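Local coordinates for protein BfpC (Escherichia coli, PDB 3VHJ) that is a membrane protein essential for type IV pilus biogenesis, represented here by its N-terminal cytoplasmic domain, at residues 18-23 against 57-62; 78-83 against 99-104; 118-123 against 140-145. The protein carries 1 engineered substitution. All blocks are in the same frame, centred on the assembly; numbering follows the deposited sequence.

Contact 1 of 3, residues 18-23 against 57-62; sequences VNLLWG and QFAVGD
Gly23 packs on one face of the Phe58 ring, and Ala59 fits under the indole of Trp22. These two pairs lie on opposite faces of one strand pairing. Gly23 O sits 3.2 Å above the plane of the Phe58 ring, over its centre. The ring reaches it because CG of Phe58 stands between the backbone N and the carbonyl carbon (chi1 50°), which folds the ring back over the neighbouring strand. Gly23 CA joins the same face in a CH-pi contact. A side chain at Gly23 would probably crowd CE1 of Phe58, which suits a glycine. On the other face, Ala59 CB stands almost on the normal of the six-membered Trp22 ring, 3.4 Å from its centroid. Leu20 widens this apolar patch, its CD1 being 3.9 Å from Ala59 CB, while its CD2 packs on Gly61 CA. Strand 21-23 is the edge strand of a four-stranded antiparallel sheet and pairs with strand 55-60. Gly23 and Phe58 form a hydrogen-bonded pair, with Gly23 N to Phe58 O at 2.9 Å and Phe58 N to Gly23 O at 2.8 Å. Leu21 and Val60 form the next such pair. Its straighter bond runs from Leu21 N to Val60 O, with 176° at the hydrogen. Trp22 and Ala59 make the non-hydrogen-bonded pair between them. Cutting Phe58 back to an alanine here would probably uncover Gly23 and open a gap beside Ala34 and Leu35 of helix 31-42. The indole NE1 bonds to Asp110 OD2, which ties this edge to strand 107-113. The Gln57 amide turns the same way: OE1 accepts from Val107 N, and NE2 donates to Gly105 O.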
loop_
_atom_site.group_PDB
_atom_site.type_symbol
_atom_site.label_atom_id
_atom_site.label_comp_id
_atom_site.label_asym_id
_atom_site.label_seq_id
_atom_site.Cartn_x
_atom_site.Cartn_y
_atom_site.Cartn_z
ATOM N N VAL A 18 5.776 -1.994 2.948
ATOM C CA VAL A 18 4.578 -2.414 2.229
ATOM C C VAL A 18 3.760 -3.340 3.131
ATOM O O VAL A 18 4.222 -3.746 4.197
ATOM C CB VAL A 18 4.933 -3.165 0.904
ATOM C CG1 VAL A 18 5.655 -2.224 -0.049
ATOM C CG2 VAL A 18 5.810 -4.377 1.199
ATOM N N ASN A 19 2.547 -3.667 2.701
ATOM C CA ASN A 19 1.657 -4.534 3.469
ATOM C C ASN A 19 1.267 -3.899 4.797
ATOM O O ASN A 19 1.219 -4.566 5.830
ATOM C CB ASN A 19 2.308 -5.893 3.738
ATOM C CG ASN A 19 1.292 -6.954 4.108
ATOM O OD1 ASN A 19 0.566 -7.454 3.254
ATOM N ND2 ASN A 19 1.228 -7.294 5.389
ATOM N N LEU A 20 1.000 -2.601 4.772
ATOM C CA LEU A 20 0.580 -1.890 5.972
ATOM C C LEU A 20 -0.938 -1.973 6.068
ATOM O O LEU A 20 -1.610 -2.279 5.087
ATOM C CB LEU A 20 0.997 -0.422 5.888
ATOM C CG LEU A 20 2.502 -0.147 5.868
ATOM C CD1 LEU A 20 2.766 1.147 5.139
ATOM C CD2 LEU A 20 3.029 -0.088 7.289
ATOM N N LEU A 21 -1.476 -1.723 7.254
ATOM C CA LEU A 21 -2.920 -1.731 7.443
ATOM C C LEU A 21 -3.363 -0.286 7.280
ATOM O O LEU A 21 -3.044 0.551 8.116
ATOM C CB LEU A 21 -3.283 -2.211 8.848
ATOM C CG LEU A 21 -4.772 -2.198 9.220
ATOM C CD1 LEU A 21 -5.546 -3.127 8.295
ATOM C CD2 LEU A 21 -4.932 -2.642 10.666
ATOM N N TRP A 22 -4.095 -0.001 6.208
ATOM C CA TRP A 22 -4.551 1.351 5.939
ATOM C C TRP A 22 -5.990 1.583 6.347
ATOM O O TRP A 22 -6.835 0.700 6.227
ATOM C CB TRP A 22 -4.408 1.682 4.451
ATOM C CG TRP A 22 -2.990 1.737 3.977
ATOM C CD1 TRP A 22 -2.211 0.685 3.582
ATOM C CD2 TRP A 22 -2.176 2.903 3.868
ATOM N NE1 TRP A 22 -0.959 1.127 3.233
ATOM C CE2 TRP A 22 -0.911 2.488 3.397
ATOM C CE3 TRP A 22 -2.393 4.266 4.120
ATOM C CZ2 TRP A 22 0.138 3.387 3.177
ATOM C CZ3 TRP A 22 -1.353 5.158 3.904
ATOM C CH2 TRP A 22 -0.101 4.714 3.435
ATOM N N GLY A 23 -6.262 2.797 6.806
ATOM C CA GLY A 23 -7.606 3.139 7.212
ATOM C C GLY A 23 -7.818 4.638 7.242
ATOM O O GLY A 23 -6.878 5.426 7.140
ATOM N N GLN A 57 -5.802 9.837 5.840
ATOM C CA GLN A 57 -5.833 8.411 6.098
ATOM C C GLN A 57 -4.541 8.047 6.817
ATOM O O GLN A 57 -3.619 8.859 6.924
ATOM C CB GLN A 57 -5.975 7.625 4.791
ATOM C CG GLN A 57 -4.779 7.701 3.860
ATOM C CD GLN A 57 -5.078 7.101 2.500
ATOM O OE1 GLN A 57 -5.514 5.957 2.397
ATOM N NE2 GLN A 57 -4.846 7.876 1.447
ATOM N N PHE A 58 -4.469 6.823 7.312
ATOM C CA PHE A 58 -3.292 6.408 8.050
ATOM C C PHE A 58 -2.903 4.968 7.768
ATOM O O PHE A 58 -3.706 4.173 7.282
ATOM C CB PHE A 58 -3.568 6.579 9.539
ATOM C CG PHE A 58 -4.863 5.961 9.973
ATOM C CD1 PHE A 58 -4.952 4.593 10.212
ATOM C CD2 PHE A 58 -6.012 6.741 10.092
ATOM C CE1 PHE A 58 -6.171 4.010 10.565
ATOM C CE2 PHE A 58 -7.232 6.172 10.441
ATOM C CZ PHE A 58 -7.313 4.802 10.678
ATOM N N ALA A 59 -1.655 4.650 8.075
ATOM C CA ALA A 59 -1.139 3.305 7.893
ATOM C C ALA A 59 -0.610 2.824 9.240
ATOM O O ALA A 59 -0.008 3.592 9.987
ATOM C CB ALA A 59 -0.018 3.307 6.859
ATOM N N VAL A 60 -0.855 1.560 9.558
ATOM C CA VAL A 60 -0.358 0.987 10.805
ATOM C C VAL A 60 0.609 -0.130 10.427
ATOM O O VAL A 60 0.263 -1.014 9.643
ATOM C CB VAL A 60 -1.512 0.429 11.674
ATOM C CG1 VAL A 60 -0.955 -0.393 12.831
ATOM C CG2 VAL A 60 -2.328 1.590 12.236
ATOM N N GLY A 61 1.823 -0.074 10.971
ATOM C CA GLY A 61 2.826 -1.076 10.656
ATOM C C GLY A 61 2.812 -2.311 11.537
ATOM O O GLY A 61 2.202 -2.328 12.608
ATOM N N ASP A 62 3.489 -3.353 11.070
ATOM C CA ASP A 62 3.581 -4.613 11.801
ATOM C C ASP A 62 5.047 -4.996 11.932
ATOM O O ASP A 62 5.659 -5.454 10.971
ATOM C CB ASP A 62 2.845 -5.721 11.053
ATOM C CG ASP A 62 2.897 -7.055 11.787
ATOM O OD1 ASP A 62 3.570 -7.144 12.839
ATOM O OD2 ASP A 62 2.263 -8.013 11.304
#

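Contact 2 of 3, residues 78-83 against 99-104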
loop_
_atom_site.group_PDB
_atom_site.type_symbol
_atom_site.label_atom_id
_atom_site.label_comp_id
_atom_site.label_asym_id
_atom_site.label_seq_id
_atom_site.Cartn_x
_atom_site.Cartn_y
_atom_site.Cartn_z
ATOM N N ILE A 78 3.623 6.912 -3.879
ATOM C CA ILE A 78 3.058 6.839 -5.221
ATOM C C ILE A 78 2.147 8.037 -5.417
ATOM O O ILE A 78 1.176 8.228 -4.682
ATOM C CB ILE A 78 2.260 5.533 -5.436
ATOM C CG1 ILE A 78 3.206 4.333 -5.320
ATOM C CG2 ILE A 78 1.598 5.542 -6.820
ATOM C CD1 ILE A 78 2.532 2.982 -5.540
ATOM N N ASP A 79 2.477 8.855 -6.408
ATOM C CA ASP A 79 1.709 10.056 -6.685
ATOM C C ASP A 79 0.260 9.747 -7.004
ATOM O O ASP A 79 -0.055 8.707 -7.585
ATOM C CB ASP A 79 2.345 10.822 -7.854
ATOM C CG ASP A 79 1.872 12.268 -7.939
ATOM O OD1 ASP A 79 1.217 12.755 -6.990
ATOM O OD2 ASP A 79 2.173 12.925 -8.959
ATOM N N PHE A 80 -0.624 10.643 -6.584
ATOM C CA PHE A 80 -2.041 10.506 -6.873
ATOM C C PHE A 80 -2.399 11.730 -7.710
ATOM O O PHE A 80 -2.175 12.856 -7.278
ATOM C CB PHE A 80 -2.883 10.510 -5.598
ATOM C CG PHE A 80 -4.355 10.426 -5.865
ATOM C CD1 PHE A 80 -4.903 9.283 -6.447
ATOM C CD2 PHE A 80 -5.188 11.508 -5.601
ATOM C CE1 PHE A 80 -6.259 9.225 -6.765
ATOM C CE2 PHE A 80 -6.544 11.455 -5.917
ATOM C CZ PHE A 80 -7.077 10.313 -6.502
ATOM N N ASP A 81 -2.944 11.514 -8.903
ATOM C CA ASP A 81 -3.292 12.631 -9.778
ATOM C C ASP A 81 -4.783 12.773 -10.028
ATOM O O ASP A 81 -5.200 13.489 -10.940
ATOM C CB ASP A 81 -2.563 12.491 -11.116
ATOM C CG ASP A 81 -3.065 11.317 -11.941
ATOM O OD1 ASP A 81 -2.336 10.895 -12.860
ATOM O OD2 ASP A 81 -4.184 10.821 -11.687
ATOM N N GLY A 82 -5.591 12.091 -9.223
ATOM C CA GLY A 82 -7.028 12.170 -9.399
ATOM C C GLY A 82 -7.603 10.915 -10.031
ATOM O O GLY A 82 -8.817 10.708 -10.022
ATOM N N SER A 83 -6.739 10.074 -10.585
ATOM C CA SER A 83 -7.204 8.839 -11.198
ATOM C C SER A 83 -6.879 7.644 -10.303
ATOM O O SER A 83 -5.791 7.560 -9.733
ATOM C CB SER A 83 -6.577 8.664 -12.589
ATOM O OG SER A 83 -5.167 8.592 -12.519
ATOM N N ILE A 99 -1.499 -3.634 -5.125
ATOM C CA ILE A 99 -1.936 -2.361 -4.577
ATOM C C ILE A 99 -3.190 -1.827 -5.253
ATOM O O ILE A 99 -3.560 -2.273 -6.329
ATOM C CB ILE A 99 -0.812 -1.312 -4.693
ATOM C CG1 ILE A 99 -0.551 -0.969 -6.155
ATOM C CG2 ILE A 99 0.476 -1.865 -4.086
ATOM C CD1 ILE A 99 0.533 0.069 -6.350
ATOM N N GLY A 100 -3.837 -0.865 -4.602
ATOM C CA GLY A 100 -5.048 -0.279 -5.149
ATOM C C GLY A 100 -5.397 1.012 -4.434
ATOM O O GLY A 100 -5.440 1.050 -3.205
ATOM N N VAL A 101 -5.635 2.070 -5.206
ATOM C CA VAL A 101 -5.984 3.382 -4.660
ATOM C C VAL A 101 -7.259 3.841 -5.369
ATOM O O VAL A 101 -7.351 3.778 -6.600
ATOM C CB VAL A 101 -4.838 4.390 -4.901
ATOM C CG1 VAL A 101 -5.238 5.774 -4.426
ATOM C CG2 VAL A 101 -3.585 3.926 -4.171
ATOM N N ASP A 102 -8.244 4.294 -4.595
ATOM C CA ASP A 102 -9.515 4.699 -5.180
ATOM C C ASP A 102 -9.539 6.106 -5.744
ATOM O O ASP A 102 -8.554 6.837 -5.669
ATOM C CB ASP A 102 -10.660 4.496 -4.173
ATOM C CG ASP A 102 -10.649 5.503 -3.037
ATOM O OD1 ASP A 102 -11.334 5.247 -2.023
ATOM O OD2 ASP A 102 -9.981 6.550 -3.150
ATOM N N LYS A 103 -10.679 6.470 -6.321
ATOM C CA LYS A 103 -10.863 7.774 -6.941
ATOM C C LYS A 103 -10.618 8.944 -5.991
ATOM O O LYS A 103 -10.349 10.059 -6.434
ATOM C CB LYS A 103 -12.278 7.860 -7.525
ATOM C CG LYS A 103 -12.498 9.020 -8.486
ATOM C CD LYS A 103 -11.596 8.909 -9.706
ATOM C CE LYS A 103 -11.890 10.012 -10.705
ATOM N NZ LYS A 103 -11.044 9.886 -11.924
ATOM N N ASP A 104 -10.710 8.693 -4.688
ATOM C CA ASP A 104 -10.494 9.745 -3.695
ATOM C C ASP A 104 -9.075 9.720 -3.138
ATOM O O ASP A 104 -8.739 10.484 -2.232
ATOM C CB ASP A 104 -11.489 9.612 -2.537
ATOM C CG ASP A 104 -12.919 9.871 -2.963
ATOM O OD1 ASP A 104 -13.157 10.889 -3.645
ATOM O OD2 ASP A 104 -13.807 9.065 -2.604
HETATM O O HOH W 1 -10.418 12.143 -8.182
#
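Gly82 O accepts two bonds, one from Lys103 NZ and one from a water. Lys103 NZ donates to Gly82 O at 3.0 Å, tilted 29° from its carbonyl plane. The water's other bond goes to Lys103 O at 2.7 Å. The lysine chain is bent at chi2 (62°), and CD and CE lie along the same carbonyl oxygen before NZ meets it. NZ has a further partner in Asp134, with which it forms a salt bridge.

Phe80 reaches from its loop to residues 101-104. Its CG is anti to the backbone N (chi1 178°), which sends the ring toward the end of strand 96-101. Lys103 O comes to the ring edge, near its plane, 3.3 Å from Phe80 CZ. Asp102 O lies obliquely near CE1. Gly82 N, from the ring's own loop, stands over one face, 3.4 Å above the plane. The Phe80 and Val101 side chains cross at a slant, Phe80 CD1 lying 4.1 Å from Val101 CG1. Deeper in, Ile78 and Ile99 meet tip to tip, CD1 to CD1 at 3.6 Å. Phe85 of strand 85-90 touches both isoleucines.

An aspartate side chain ties the backbone in each segment. Asp81 OD2 takes both Ser83 N and Ser83 OG, the hydroxyl at 2.6 Å on its syn lone pair. Asp102 OD2 accepts from Asp104 N, which comes from above the carboxylate plane. An Asx turn thus stands in each segment, at Asp81 in the loop leading to strand 85-90 and at Asp102 just past the end of strand 96-101.

Contact 3 of 3, residues 118-123 against 140-145; sequences DAKKFF and SDVGVG
Phe123 turns the edge of its ring to Val144, with CE2 3.8 Å from Val144 CB. The two side chains come from opposite directions. CG of Phe123 is anti to the backbone N (chi1 178°), and the ring extends from helix 116-127 to the loop. Val144 CG1 lies slightly farther off, 4.1 Å from Phe123 CE2. Val142 CG1 approaches Phe123 CE2 obliquely at 4.4 Å. The ring also touches Cys86 and Leu88 of strand 85-90 and Val98 of strand 96-101, so it joins helix, sheet and loop.

One helical turn earlier, Lys120 runs alongside this apolar patch toward the loop. Its chain is fully stretched, and Lys120 CE passes Val142 CG1 at 4.3 Å. Lys120 NZ stops 4.0 Å from Asp141 O and 4.8 Å from Asp141 OD1, and bonds to neither. The Asp141 carboxylate has its salt bridge with Lys116 of the same helix.

The loop is therefore held against these helix residues by a few apolar contacts, with at most a long-range attraction between Lys120 and Asp141. Between these two segments the join is apolar and non-directional, and a polar tie of the loop to the helix comes from the Asp141-Lys116 salt bridge.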
loop_
_atom_site.group_PDB
_atom_site.type_symbol
_atom_site.label_atom_id
_atom_site.label_comp_id
_atom_site.label_asym_id
_atom_site.label_seq_id
_atom_site.Cartn_x
_atom_site.Cartn_y
_atom_site.Cartn_z
ATOM N N ASP A 118 0.126 -16.718 -5.040
ATOM C CA ASP A 118 -0.731 -16.159 -3.997
ATOM C C ASP A 118 -1.102 -14.713 -4.329
ATOM O O ASP A 118 -2.227 -14.282 -4.089
ATOM C CB ASP A 118 -0.013 -16.203 -2.646
ATOM C CG ASP A 118 0.243 -17.617 -2.172
ATOM O OD1 ASP A 118 0.945 -17.786 -1.153
ATOM O OD2 ASP A 118 -0.262 -18.559 -2.817
ATOM N N ALA A 119 -0.139 -13.971 -4.870
ATOM C CA ALA A 119 -0.343 -12.576 -5.243
ATOM C C ALA A 119 -1.326 -12.484 -6.404
ATOM O O ALA A 119 -2.234 -11.654 -6.400
ATOM C CB ALA A 119 0.986 -11.943 -5.630
ATOM N N LYS A 120 -1.136 -13.344 -7.401
ATOM C CA LYS A 120 -2.017 -13.368 -8.561
ATOM C C LYS A 120 -3.436 -13.717 -8.109
ATOM O O LYS A 120 -4.406 -13.082 -8.525
ATOM C CB LYS A 120 -1.511 -14.398 -9.585
ATOM C CG LYS A 120 -2.197 -14.322 -10.949
ATOM C CD LYS A 120 -1.598 -15.317 -11.943
ATOM C CE LYS A 120 -2.324 -15.257 -13.288
ATOM N NZ LYS A 120 -1.724 -16.162 -14.316
ATOM N N LYS A 121 -3.552 -14.716 -7.240
ATOM C CA LYS A 121 -4.854 -15.140 -6.738
ATOM C C LYS A 121 -5.566 -14.032 -5.954
ATOM O O LYS A 121 -6.778 -13.852 -6.088
ATOM C CB LYS A 121 -4.700 -16.388 -5.858
ATOM C CG LYS A 121 -6.008 -16.913 -5.271
ATOM C CD LYS A 121 -5.790 -18.204 -4.490
ATOM C CE LYS A 121 -7.081 -18.692 -3.849
ATOM N NZ LYS A 121 -8.184 -18.841 -4.843
ATOM N N PHE A 122 -4.819 -13.292 -5.140
ATOM C CA PHE A 122 -5.415 -12.210 -4.357
ATOM C C PHE A 122 -5.894 -11.112 -5.302
ATOM O O PHE A 122 -6.988 -10.570 -5.149
ATOM C CB PHE A 122 -4.392 -11.626 -3.384
ATOM C CG PHE A 122 -4.963 -10.583 -2.472
ATOM C CD1 PHE A 122 -5.674 -10.950 -1.334
ATOM C CD2 PHE A 122 -4.820 -9.232 -2.768
ATOM C CE1 PHE A 122 -6.239 -9.982 -0.501
ATOM C CE2 PHE A 122 -5.380 -8.255 -1.942
ATOM C CZ PHE A 122 -6.092 -8.632 -0.806
ATOM N N PHE A 123 -5.052 -10.799 -6.278
ATOM C CA PHE A 123 -5.330 -9.783 -7.279
ATOM C C PHE A 123 -6.647 -10.058 -8.001
ATOM O O PHE A 123 -7.524 -9.192 -8.080
ATOM C CB PHE A 123 -4.174 -9.760 -8.279
ATOM C CG PHE A 123 -4.344 -8.777 -9.399
ATOM C CD1 PHE A 123 -4.380 -7.406 -9.146
ATOM C CD2 PHE A 123 -4.409 -9.218 -10.718
ATOM C CE1 PHE A 123 -4.471 -6.493 -10.189
ATOM C CE2 PHE A 123 -4.501 -8.311 -11.771
ATOM C CZ PHE A 123 -4.531 -6.944 -11.505
ATOM N N SER A 140 2.809 -9.117 -18.193
ATOM C CA SER A 140 2.289 -9.584 -19.473
ATOM C C SER A 140 1.682 -10.982 -19.390
ATOM O O SER A 140 0.648 -11.252 -20.004
ATOM C CB SER A 140 3.398 -9.566 -20.524
ATOM O OG SER A 140 3.907 -8.255 -20.692
ATOM N N ASP A 141 2.317 -11.869 -18.632
ATOM C CA ASP A 141 1.811 -13.230 -18.500
ATOM C C ASP A 141 0.538 -13.295 -17.662
ATOM O O ASP A 141 -0.030 -14.373 -17.474
ATOM C CB ASP A 141 2.885 -14.148 -17.902
ATOM C CG ASP A 141 3.236 -13.788 -16.473
ATOM O OD1 ASP A 141 2.356 -13.901 -15.597
ATOM O OD2 ASP A 141 4.395 -13.396 -16.227
ATOM N N VAL A 142 0.096 -12.144 -17.156
ATOM C CA VAL A 142 -1.125 -12.077 -16.358
ATOM C C VAL A 142 -2.247 -11.539 -17.242
ATOM O O VAL A 142 -3.393 -11.973 -17.141
ATOM C CB VAL A 142 -0.951 -11.167 -15.124
ATOM C CG1 VAL A 142 -2.253 -11.092 -14.341
ATOM C CG2 VAL A 142 0.152 -11.716 -14.239
ATOM N N GLY A 143 -1.903 -10.584 -18.102
ATOM C CA GLY A 143 -2.866 -10.028 -19.037
ATOM C C GLY A 143 -4.032 -9.175 -18.567
ATOM O O GLY A 143 -5.023 -9.045 -19.290
ATOM N N VAL A 144 -3.944 -8.596 -17.376
ATOM C CA VAL A 144 -5.026 -7.741 -16.898
ATOM C C VAL A 144 -4.508 -6.306 -16.874
ATOM O O VAL A 144 -3.586 -5.979 -16.124
ATOM C CB VAL A 144 -5.491 -8.147 -15.484
ATOM C CG1 VAL A 144 -6.660 -7.269 -15.053
ATOM C CG2 VAL A 144 -5.900 -9.613 -15.476
ATOM N N GLY A 145 -5.094 -5.449 -17.700
ATOM C CA GLY A 145 -4.638 -4.075 -17.750
ATOM C C GLY A 145 -3.299 -4.018 -18.463
ATOM O O GLY A 145 -2.972 -4.918 -19.238
#

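Overall arrangement
The three contacts follow one another along the chain, each closing before the next opens. Contact 1 belongs to the four-stranded antiparallel sheet. Contacts 2 and 3 belong to the region of the mixed sheet formed by strands 107-113, 96-101, 85-90 and 135-137. Contact 2 lies at the end of strand 96-101, and contact 3 joins helix 116-127 to the loop after strand 135-137. Centres of contacts 1 and 2 are about 16 Å apart, those of 2 and 3 about 19 Å, and those of 1 and 3 about 23 Å. None touches another. Residues of contact 1 bond to strand 107-113, at the edge of the mixed sheet, joining the sheets. They sample different parts of the cytoplasmic domain.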